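Local coordinates for protein nucleoporin nup120 (Schizosaccharomyces pombe, PDB 4GQ2) that serves as a structural component of the nuclear pore complex, whose nucleoporins can also act as docking or interaction partners for transiently associated nuclear transport factors, at residues Q15-E20 with T85-S90; E20-L25 with K100-I105; L726-L731 with A801-D806. All coordinates share one frame; numbering follows the deposited sequence.

Contact 1 of 3, residues Q15-E20 with T85-S90; sequences QSFCLE and TIFDVS
Phe-17 and Phe-87 meet as a T-shaped (edge-to-face) aromatic pair that joins a loop to a beta-propeller blade. Phe-17 lies in a type I turn from Gln-15 to Cys-18, in the loop between strands 3-11 and 21-26. Its CG stands anti to the carbonyl carbon, chi1 -85°, with the ring turned toward strand 83-88. Phe-87 comes from that strand. It sends the CD2 edge of its ring to the centre of one Phe-17 face, with centroids 5.0 Å apart and planes at 63°. This is the tight, buried part. At the edge of the Phe-17 ring, CE2 lies 3.7 Å from Val-89 CG1 and 3.5 Å from Asp-88 O. Phe-17 also stacks with Phe-673, which ties the loop to helix 672-703 as well. The looser side is at Leu-19, which is partly exposed. Leu-19 CD1 alone reaches the Phe-87 ring, 3.7 Å from CE2, and the chain then runs out to solvent-exposed Glu-20. Replacing Phe-17 with an alanine would probably leave the Phe-87 edge without its aromatic face and open a gap beside Val-89. The strand end is shaped by an Asx turn, in which Ser-90 N donates to Asp-88 OD1 at 2.8 Å, with an N-H...O angle of 165°.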
loop_
_atom_site.group_PDB
_atom_site.type_symbol
_atom_site.label_atom_id
_atom_site.label_comp_id
_atom_site.label_asym_id
_atom_site.label_seq_id
_atom_site.Cartn_x
_atom_site.Cartn_y
_atom_site.Cartn_z
ATOM N N GLN A 15 -8.631 -9.013 6.091
ATOM C CA GLN A 15 -7.737 -8.272 5.207
ATOM C C GLN A 15 -6.259 -8.403 5.598
ATOM O O GLN A 15 -5.415 -8.665 4.737
ATOM C CB GLN A 15 -8.156 -6.796 5.151
ATOM C CG GLN A 15 -7.489 -5.963 4.060
ATOM C CD GLN A 15 -7.781 -6.449 2.645
ATOM O OE1 GLN A 15 -8.830 -7.044 2.364
ATOM N NE2 GLN A 15 -6.848 -6.188 1.742
ATOM N N SER A 16 -5.955 -8.239 6.886
ATOM C CA SER A 16 -4.566 -8.232 7.355
ATOM C C SER A 16 -3.923 -9.609 7.288
ATOM O O SER A 16 -2.702 -9.720 7.206
ATOM C CB SER A 16 -4.459 -7.689 8.783
ATOM O OG SER A 16 -4.920 -6.351 8.867
ATOM N N PHE A 17 -4.751 -10.648 7.325
ATOM C CA PHE A 17 -4.280 -12.032 7.236
ATOM C C PHE A 17 -4.345 -12.579 5.802
ATOM O O PHE A 17 -4.067 -13.757 5.587
ATOM C CB PHE A 17 -5.113 -12.927 8.161
ATOM C CG PHE A 17 -4.636 -12.953 9.586
ATOM C CD1 PHE A 17 -4.696 -11.817 10.386
ATOM C CD2 PHE A 17 -4.143 -14.130 10.142
ATOM C CE1 PHE A 17 -4.253 -11.847 11.707
ATOM C CE2 PHE A 17 -3.709 -14.170 11.464
ATOM C CZ PHE A 17 -3.764 -13.027 12.249
ATOM N N CYS A 18 -4.712 -11.735 4.830
ATOM C CA CYS A 18 -4.889 -12.167 3.428
ATOM C C CYS A 18 -5.858 -13.344 3.293
ATOM O O CYS A 18 -5.607 -14.286 2.539
ATOM C CB CYS A 18 -3.556 -12.530 2.768
ATOM S SG CYS A 18 -2.264 -11.295 2.957
ATOM N N LEU A 19 -6.967 -13.280 4.022
ATOM C CA LEU A 19 -7.937 -14.352 4.000
ATOM C C LEU A 19 -9.008 -14.094 2.953
ATOM O O LEU A 19 -9.336 -12.945 2.661
ATOM C CB LEU A 19 -8.578 -14.509 5.375
ATOM C CG LEU A 19 -7.692 -14.907 6.564
ATOM C CD1 LEU A 19 -8.561 -15.166 7.791
ATOM C CD2 LEU A 19 -6.796 -16.110 6.275
ATOM N N GLU A 20 -9.547 -15.174 2.397
ATOM C CA GLU A 20 -10.634 -15.104 1.426
ATOM C C GLU A 20 -12.016 -15.141 2.075
ATOM O O GLU A 20 -12.986 -14.635 1.507
ATOM C CB GLU A 20 -10.505 -16.232 0.406
ATOM C CG GLU A 20 -9.391 -16.023 -0.610
ATOM C CD GLU A 20 -9.219 -17.206 -1.547
ATOM O OE1 GLU A 20 -8.141 -17.314 -2.170
ATOM O OE2 GLU A 20 -10.153 -18.031 -1.664
ATOM N N THR A 85 -13.637 -16.970 17.549
ATOM C CA THR A 85 -12.965 -16.960 16.253
ATOM C C THR A 85 -11.591 -17.586 16.363
ATOM O O THR A 85 -10.922 -17.436 17.381
ATOM C CB THR A 85 -12.793 -15.538 15.695
ATOM O OG1 THR A 85 -11.885 -14.806 16.529
ATOM C CG2 THR A 85 -14.139 -14.814 15.612
ATOM N N ILE A 86 -11.182 -18.292 15.312
ATOM C CA ILE A 86 -9.858 -18.909 15.269
ATOM C C ILE A 86 -9.106 -18.506 14.007
ATOM O O ILE A 86 -9.583 -18.728 12.894
ATOM C CB ILE A 86 -9.936 -20.450 15.330
ATOM C CG1 ILE A 86 -10.767 -20.901 16.531
ATOM C CG2 ILE A 86 -8.537 -21.054 15.385
ATOM C CD1 ILE A 86 -11.339 -22.297 16.399
ATOM N N PHE A 87 -7.931 -17.918 14.202
ATOM C CA PHE A 87 -7.036 -17.534 13.118
ATOM C C PHE A 87 -5.731 -18.330 13.192
ATOM O O PHE A 87 -5.132 -18.456 14.260
ATOM C CB PHE A 87 -6.714 -16.046 13.221
ATOM C CG PHE A 87 -7.825 -15.136 12.767
ATOM C CD1 PHE A 87 -8.967 -14.952 13.543
ATOM C CD2 PHE A 87 -7.711 -14.428 11.569
ATOM C CE1 PHE A 87 -9.985 -14.092 13.126
ATOM C CE2 PHE A 87 -8.719 -13.571 11.146
ATOM C CZ PHE A 87 -9.858 -13.395 11.931
ATOM N N ASP A 88 -5.291 -18.868 12.059
ATOM C CA ASP A 88 -3.982 -19.513 11.975
ATOM C C ASP A 88 -2.887 -18.442 11.982
ATOM O O ASP A 88 -2.849 -17.570 11.114
ATOM C CB ASP A 88 -3.888 -20.384 10.718
ATOM C CG ASP A 88 -2.564 -21.144 10.614
ATOM O OD1 ASP A 88 -1.616 -20.816 11.354
ATOM O OD2 ASP A 88 -2.464 -22.074 9.786
ATOM N N VAL A 89 -1.998 -18.510 12.968
ATOM C CA VAL A 89 -0.939 -17.513 13.108
ATOM C C VAL A 89 0.444 -18.150 13.022
ATOM O O VAL A 89 1.424 -17.581 13.514
ATOM C CB VAL A 89 -1.082 -16.698 14.415
ATOM C CG1 VAL A 89 -2.391 -15.921 14.422
ATOM C CG2 VAL A 89 -1.000 -17.607 15.638
ATOM N N SER A 90 0.513 -19.323 12.387
ATOM C CA SER A 90 1.769 -20.067 12.227
ATOM C C SER A 90 2.802 -19.237 11.488
ATOM O O SER A 90 2.492 -18.627 10.469
ATOM C CB SER A 90 1.546 -21.364 11.449
ATOM O OG SER A 90 0.415 -22.063 11.930
#

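Contact 2 of 3, residues E20-L25 with K100-I105; sequences EGTLAL and KFNVKI
Glu-20 and Lys-100 run next to each other in the same direction. Both chains are extended beyond CG. Their charged ends are too far apart for a salt bridge, with Glu-20 OE1 4.2 Å from Lys-100 NZ. Lys-100 CD passes 3.8 Å from Glu-20 OE1, and any attraction between the charges is probably modest. Phe-101 crosses Glu-20 obliquely. Its ring plane is 79° from the carboxylate plane, and its CE1 is 3.8 Å from Glu-20 CB. The same ring lies beside the backbone of Gly-21, with CD1 3.5 Å from Gly-21 N.

On the face that carries Thr-22, Asn-102, Ala-24 and Lys-104, the Thr-22 methyl meets Lys-104. CG2 stands anti to the backbone N because OG1 is at chi1 -55°. This brings CG2 to 3.6 Å from Lys-104 CB. The rest of Lys-104 bends at chi3 and turns off from the neighbouring strand. The other face carries Phe-101, Leu-23, Val-103, Leu-25 and Ile-105. Leu-23 and Leu-25 pack there on Trp-147 of helix 146-149, and Val-103 packs on Phe-148.

The backbones set this order. Leu-23 turns both its N and its O to strand 101-105: N donates to Asn-102 O and O accepts from Lys-104 N, each at 2.8 Å. Leu-25 N then donates to Lys-104 O. The arrangement is a parallel beta pair. Strands 59-64, 73-79, 83-88 and 101-106 form an antiparallel meander characteristic of a beta-propeller blade, and strand 21-26 joins its edge as a parallel fifth strand.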
loop_
_atom_site.group_PDB
_atom_site.type_symbol
_atom_site.label_atom_id
_atom_site.label_comp_id
_atom_site.label_asym_id
_atom_site.label_seq_id
_atom_site.Cartn_x
_atom_site.Cartn_y
_atom_site.Cartn_z
ATOM N N GLU A 20 -9.547 -15.174 2.397
ATOM C CA GLU A 20 -10.634 -15.104 1.426
ATOM C C GLU A 20 -12.016 -15.141 2.075
ATOM O O GLU A 20 -12.986 -14.635 1.507
ATOM C CB GLU A 20 -10.505 -16.232 0.406
ATOM C CG GLU A 20 -9.391 -16.023 -0.610
ATOM C CD GLU A 20 -9.219 -17.206 -1.547
ATOM O OE1 GLU A 20 -8.141 -17.314 -2.170
ATOM O OE2 GLU A 20 -10.153 -18.031 -1.664
ATOM N N GLY A 21 -12.108 -15.743 3.260
ATOM C CA GLY A 21 -13.372 -15.786 3.989
ATOM C C GLY A 21 -13.333 -16.470 5.344
ATOM O O GLY A 21 -12.265 -16.746 5.897
ATOM N N THR A 22 -14.524 -16.739 5.869
ATOM C CA THR A 22 -14.707 -17.268 7.209
ATOM C C THR A 22 -15.629 -18.479 7.129
ATOM O O THR A 22 -16.702 -18.404 6.523
ATOM C CB THR A 22 -15.368 -16.207 8.114
ATOM O OG1 THR A 22 -14.588 -15.001 8.098
ATOM C CG2 THR A 22 -15.504 -16.713 9.538
ATOM N N LEU A 23 -15.215 -19.594 7.724
ATOM C CA LEU A 23 -16.145 -20.704 7.922
ATOM C C LEU A 23 -16.956 -20.404 9.170
ATOM O O LEU A 23 -16.410 -20.328 10.273
ATOM C CB LEU A 23 -15.425 -22.053 8.042
ATOM C CG LEU A 23 -16.282 -23.284 8.394
ATOM C CD1 LEU A 23 -17.381 -23.585 7.374
ATOM C CD2 LEU A 23 -15.397 -24.500 8.575
ATOM N N ALA A 24 -18.253 -20.208 8.979
ATOM C CA ALA A 24 -19.166 -19.922 10.075
ATOM C C ALA A 24 -19.809 -21.221 10.548
ATOM O O ALA A 24 -20.366 -21.975 9.746
ATOM C CB ALA A 24 -20.224 -18.934 9.629
ATOM N N LEU A 25 -19.708 -21.489 11.848
ATOM C CA LEU A 25 -20.294 -22.688 12.434
ATOM C C LEU A 25 -21.196 -22.360 13.617
ATOM O O LEU A 25 -20.964 -21.382 14.332
ATOM C CB LEU A 25 -19.202 -23.636 12.898
ATOM C CG LEU A 25 -18.139 -24.119 11.920
ATOM C CD1 LEU A 25 -17.247 -25.137 12.623
ATOM C CD2 LEU A 25 -18.790 -24.727 10.688
ATOM N N LYS A 100 -6.256 -19.866 4.077
ATOM C CA LYS A 100 -6.929 -18.768 3.387
ATOM C C LYS A 100 -8.248 -18.435 4.061
ATOM O O LYS A 100 -9.001 -17.575 3.592
ATOM C CB LYS A 100 -7.172 -19.134 1.922
ATOM C CG LYS A 100 -5.925 -19.204 1.053
ATOM C CD LYS A 100 -6.224 -19.980 -0.222
ATOM C CE LYS A 100 -5.207 -19.706 -1.318
ATOM N NZ LYS A 100 -5.476 -20.529 -2.535
ATOM N N PHE A 101 -8.531 -19.126 5.163
ATOM C CA PHE A 101 -9.798 -18.954 5.869
ATOM C C PHE A 101 -9.587 -18.996 7.368
ATOM O O PHE A 101 -8.683 -19.688 7.856
ATOM C CB PHE A 101 -10.813 -20.038 5.454
ATOM C CG PHE A 101 -11.039 -20.116 3.970
ATOM C CD1 PHE A 101 -11.954 -19.270 3.346
ATOM C CD2 PHE A 101 -10.306 -21.008 3.187
ATOM C CE1 PHE A 101 -12.147 -19.321 1.971
ATOM C CE2 PHE A 101 -10.489 -21.059 1.811
ATOM C CZ PHE A 101 -11.413 -20.216 1.206
ATOM N N ASN A 102 -10.416 -18.243 8.087
ATOM C CA ASN A 102 -10.536 -18.396 9.531
ATOM C C ASN A 102 -11.864 -19.079 9.854
ATOM O O ASN A 102 -12.680 -19.322 8.962
ATOM C CB ASN A 102 -10.411 -17.042 10.249
ATOM C CG ASN A 102 -11.631 -16.161 10.064
ATOM O OD1 ASN A 102 -12.182 -16.059 8.974
ATOM N ND2 ASN A 102 -12.060 -15.524 11.137
ATOM N N VAL A 103 -12.074 -19.411 11.119
ATOM C CA VAL A 103 -13.352 -19.980 11.524
ATOM C C VAL A 103 -14.009 -19.150 12.610
ATOM O O VAL A 103 -13.333 -18.610 13.485
ATOM C CB VAL A 103 -13.291 -21.514 11.840
ATOM C CG1 VAL A 103 -11.866 -22.021 11.983
ATOM C CG2 VAL A 103 -14.144 -21.896 13.047
ATOM N N LYS A 104 -15.326 -19.011 12.503
ATOM C CA LYS A 104 -16.129 -18.319 13.498
ATOM C C LYS A 104 -17.215 -19.272 13.995
ATOM O O LYS A 104 -18.048 -19.746 13.212
ATOM C CB LYS A 104 -16.738 -17.046 12.913
ATOM C CG LYS A 104 -17.764 -16.367 13.810
ATOM C CD LYS A 104 -18.313 -15.091 13.193
ATOM C CE LYS A 104 -17.216 -14.065 12.953
ATOM N NZ LYS A 104 -17.779 -12.732 12.616
ATOM N N ILE A 105 -17.178 -19.541 15.299
ATOM C CA ILE A 105 -18.073 -20.489 15.942
ATOM C C ILE A 105 -19.059 -19.715 16.798
ATOM O O ILE A 105 -18.661 -18.931 17.654
ATOM C CB ILE A 105 -17.276 -21.492 16.805
ATOM C CG1 ILE A 105 -16.313 -22.280 15.914
ATOM C CG2 ILE A 105 -18.210 -22.440 17.543
ATOM C CD1 ILE A 105 -15.211 -23.026 16.634
#

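Contact 3 of 3, residues L726-L731 with A801-D806; sequences LEDWRL and AIFIRD
The Arg-805 guanidinium carries Glu-727 CG over one face, 3.2 Å above its plane and offset toward the rim. Leu-731 CD1 sits at its edge, 3.5 Å from NH1, and a water lies in its plane. Helix 719-739 here packs against the C-terminal end of helix 790-803, and the residues that follow it, in the alpha-helical part of the chain. The Phe-803 ring has Ile-802 CG2 over the centre of one face. At its edge stands the Asp-728 carboxylate, turned 85° from the ring plane, with OD1 3.7 Å from Phe-803 CD1.

Asp-728 lays its carboxylate against the ring edge, where the C-H groups carry slight positive charge. Its main polar partner is Arg-658, which takes OD2 in a salt bridge and also hydrogen-bonds to Phe-803 O. One arginine thus ties the aspartate to the end of helix 790-803. Leu-731 fills the apolar side: CB lies 4.2 Å from Ile-802 CG2, and CD1 approaches Ile-802 O.

Arg-805 is exposed and poorly ordered, so its place is less certain. Its plane is roughly parallel to that of the Glu-727 carboxylate. OE2 lies well out of the guanidinium plane, so no N-H points at it. A water links the two instead, accepting from Arg-805 NH2 at 2.6 Å and donating weakly to OE2.

Glu-727 is bent at chi2, 48°, which turns its carboxylate back toward Arg-730. That arginine, also salt-bridged to Asp-811, grips one oxygen with two nitrogens. NE meets the syn lone pair of Glu-727 OE2 at 2.8 Å, with an N-H...O angle of 169°.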
loop_
_atom_site.group_PDB
_atom_site.type_symbol
_atom_site.label_atom_id
_atom_site.label_comp_id
_atom_site.label_asym_id
_atom_site.label_seq_id
_atom_site.Cartn_x
_atom_site.Cartn_y
_atom_site.Cartn_z
ATOM N N LEU A 726 21.600 8.317 -2.653
ATOM C CA LEU A 726 20.530 8.444 -3.628
ATOM C C LEU A 726 20.041 7.071 -4.055
ATOM O O LEU A 726 18.847 6.871 -4.306
ATOM C CB LEU A 726 20.998 9.225 -4.858
ATOM C CG LEU A 726 20.943 10.751 -4.857
ATOM C CD1 LEU A 726 21.411 11.268 -6.210
ATOM C CD2 LEU A 726 19.541 11.261 -4.547
ATOM N N GLU A 727 20.968 6.125 -4.129
ATOM C CA GLU A 727 20.620 4.777 -4.530
ATOM C C GLU A 727 19.845 4.073 -3.423
ATOM O O GLU A 727 18.867 3.378 -3.692
ATOM C CB GLU A 727 21.861 3.988 -4.917
ATOM C CG GLU A 727 21.529 2.696 -5.644
ATOM C CD GLU A 727 20.512 2.883 -6.762
ATOM O OE1 GLU A 727 20.830 3.599 -7.743
ATOM O OE2 GLU A 727 19.399 2.307 -6.660
ATOM N N ASP A 728 20.288 4.262 -2.181
ATOM C CA ASP A 728 19.563 3.791 -1.016
ATOM C C ASP A 728 18.147 4.394 -0.995
ATOM O O ASP A 728 17.148 3.669 -0.889
ATOM C CB ASP A 728 20.323 4.187 0.254
ATOM C CG ASP A 728 21.546 3.316 0.508
ATOM O OD1 ASP A 728 21.736 2.305 -0.199
ATOM O OD2 ASP A 728 22.314 3.641 1.435
ATOM N N TRP A 729 18.075 5.721 -1.112
ATOM C CA TRP A 729 16.802 6.429 -1.124
ATOM C C TRP A 729 15.872 5.820 -2.117
ATOM O O TRP A 729 14.710 5.570 -1.803
ATOM C CB TRP A 729 16.982 7.915 -1.422
ATOM C CG TRP A 729 15.701 8.670 -1.201
ATOM C CD1 TRP A 729 15.248 9.243 -0.014
ATOM C CD2 TRP A 729 14.633 8.919 -2.184
ATOM N NE1 TRP A 729 14.008 9.824 -0.191
ATOM C CE2 TRP A 729 13.578 9.662 -1.467
ATOM C CE3 TRP A 729 14.443 8.602 -3.533
ATOM C CZ2 TRP A 729 12.398 10.065 -2.095
ATOM C CZ3 TRP A 729 13.252 9.020 -4.156
ATOM C CH2 TRP A 729 12.257 9.732 -3.450
ATOM N N ARG A 730 16.384 5.561 -3.319
ATOM C CA ARG A 730 15.581 5.013 -4.404
ATOM C C ARG A 730 14.932 3.704 -4.007
ATOM O O ARG A 730 13.723 3.563 -4.118
ATOM C CB ARG A 730 16.422 4.809 -5.667
ATOM C CG ARG A 730 15.609 4.309 -6.844
ATOM C CD ARG A 730 16.443 4.246 -8.111
ATOM N NE ARG A 730 17.124 2.970 -8.180
ATOM C CZ ARG A 730 16.799 1.966 -8.982
ATOM N NH1 ARG A 730 15.808 2.068 -9.852
ATOM N NH2 ARG A 730 17.504 0.856 -8.914
ATOM N N LEU A 731 15.740 2.756 -3.539
ATOM C CA LEU A 731 15.258 1.410 -3.257
ATOM C C LEU A 731 14.304 1.414 -2.091
ATOM O O LEU A 731 13.280 0.735 -2.114
ATOM C CB LEU A 731 16.422 0.455 -2.994
ATOM C CG LEU A 731 17.335 0.190 -4.198
ATOM C CD1 LEU A 731 18.266 -0.972 -3.901
ATOM C CD2 LEU A 731 16.518 -0.105 -5.449
ATOM N N ALA A 801 19.145 -7.601 1.046
ATOM C CA ALA A 801 18.885 -7.452 -0.390
ATOM C C ALA A 801 18.743 -5.994 -0.822
ATOM O O ALA A 801 18.972 -5.658 -1.990
ATOM C CB ALA A 801 17.650 -8.241 -0.795
ATOM N N ILE A 802 18.367 -5.133 0.118
ATOM C CA ILE A 802 18.165 -3.719 -0.180
ATOM C C ILE A 802 19.495 -2.986 -0.202
ATOM O O ILE A 802 19.730 -2.157 -1.077
ATOM C CB ILE A 802 17.208 -3.038 0.836
ATOM C CG1 ILE A 802 15.800 -3.632 0.734
ATOM C CG2 ILE A 802 17.165 -1.530 0.615
ATOM C CD1 ILE A 802 14.922 -3.372 1.945
ATOM N N PHE A 803 20.361 -3.288 0.761
ATOM C CA PHE A 803 21.565 -2.480 0.964
ATOM C C PHE A 803 22.895 -3.060 0.479
ATOM O O PHE A 803 23.830 -2.297 0.234
ATOM C CB PHE A 803 21.684 -2.050 2.426
ATOM C CG PHE A 803 20.564 -1.162 2.889
ATOM C CD1 PHE A 803 20.511 0.179 2.506
ATOM C CD2 PHE A 803 19.563 -1.664 3.714
ATOM C CE1 PHE A 803 19.483 0.997 2.938
ATOM C CE2 PHE A 803 18.524 -0.851 4.140
ATOM C CZ PHE A 803 18.487 0.481 3.757
ATOM N N ILE A 804 23.011 -4.381 0.365
ATOM C CA ILE A 804 24.313 -4.953 0.002
ATOM C C ILE A 804 24.462 -5.023 -1.509
ATOM O O ILE A 804 23.728 -5.739 -2.188
ATOM C CB ILE A 804 24.685 -6.252 0.779
ATOM C CG1 ILE A 804 23.912 -7.482 0.283
ATOM C CG2 ILE A 804 24.541 -6.035 2.289
ATOM C CD1 ILE A 804 24.721 -8.401 -0.610
ATOM N N ARG A 805 25.416 -4.246 -2.015
ATOM C CA ARG A 805 25.477 -3.881 -3.429
ATOM C C ARG A 805 26.781 -4.291 -4.113
ATOM O O ARG A 805 27.768 -4.617 -3.448
ATOM C CB ARG A 805 25.288 -2.366 -3.575
ATOM C CG ARG A 805 24.186 -1.769 -2.708
ATOM C CD ARG A 805 23.936 -0.303 -3.029
ATOM N NE ARG A 805 23.819 -0.099 -4.468
ATOM C CZ ARG A 805 22.750 -0.418 -5.191
ATOM N NH1 ARG A 805 21.675 -0.945 -4.616
ATOM N NH2 ARG A 805 22.757 -0.201 -6.499
ATOM N N ASP A 806 26.765 -4.266 -5.449
ATOM C CA ASP A 806 27.939 -4.540 -6.296
ATOM C C ASP A 806 27.633 -4.329 -7.787
ATOM O O ASP A 806 26.467 -4.217 -8.181
ATOM C CB ASP A 806 28.495 -5.954 -6.053
ATOM C CG ASP A 806 27.406 -7.010 -5.981
ATOM O OD1 ASP A 806 26.774 -7.288 -7.020
ATOM O OD2 ASP A 806 27.188 -7.566 -4.884
HETATM O O HOH W 1 20.227 -0.558 -6.974
#

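In the fold
Contacts 1 and 2 both involve one propeller blade. They share Glu-20, and their strands 83-88 and 101-106 are neighbours in the same sheet; their centres are 9 Å apart. Contact 1 is buried and aromatic, where the blade meets helix 672-703. Contact 2 is partly buried, lies at the sheet edge and rests on backbone hydrogen bonds. Contact 3 is about 33 Å from contact 1, centre to centre, in the helical part. It lies across the chain's centre from contact 2. Four of its six touching residues are buried, but exposed Arg-805 adds a charged, water-linked side. Helix 672-703 touches both contacts 1 and 3.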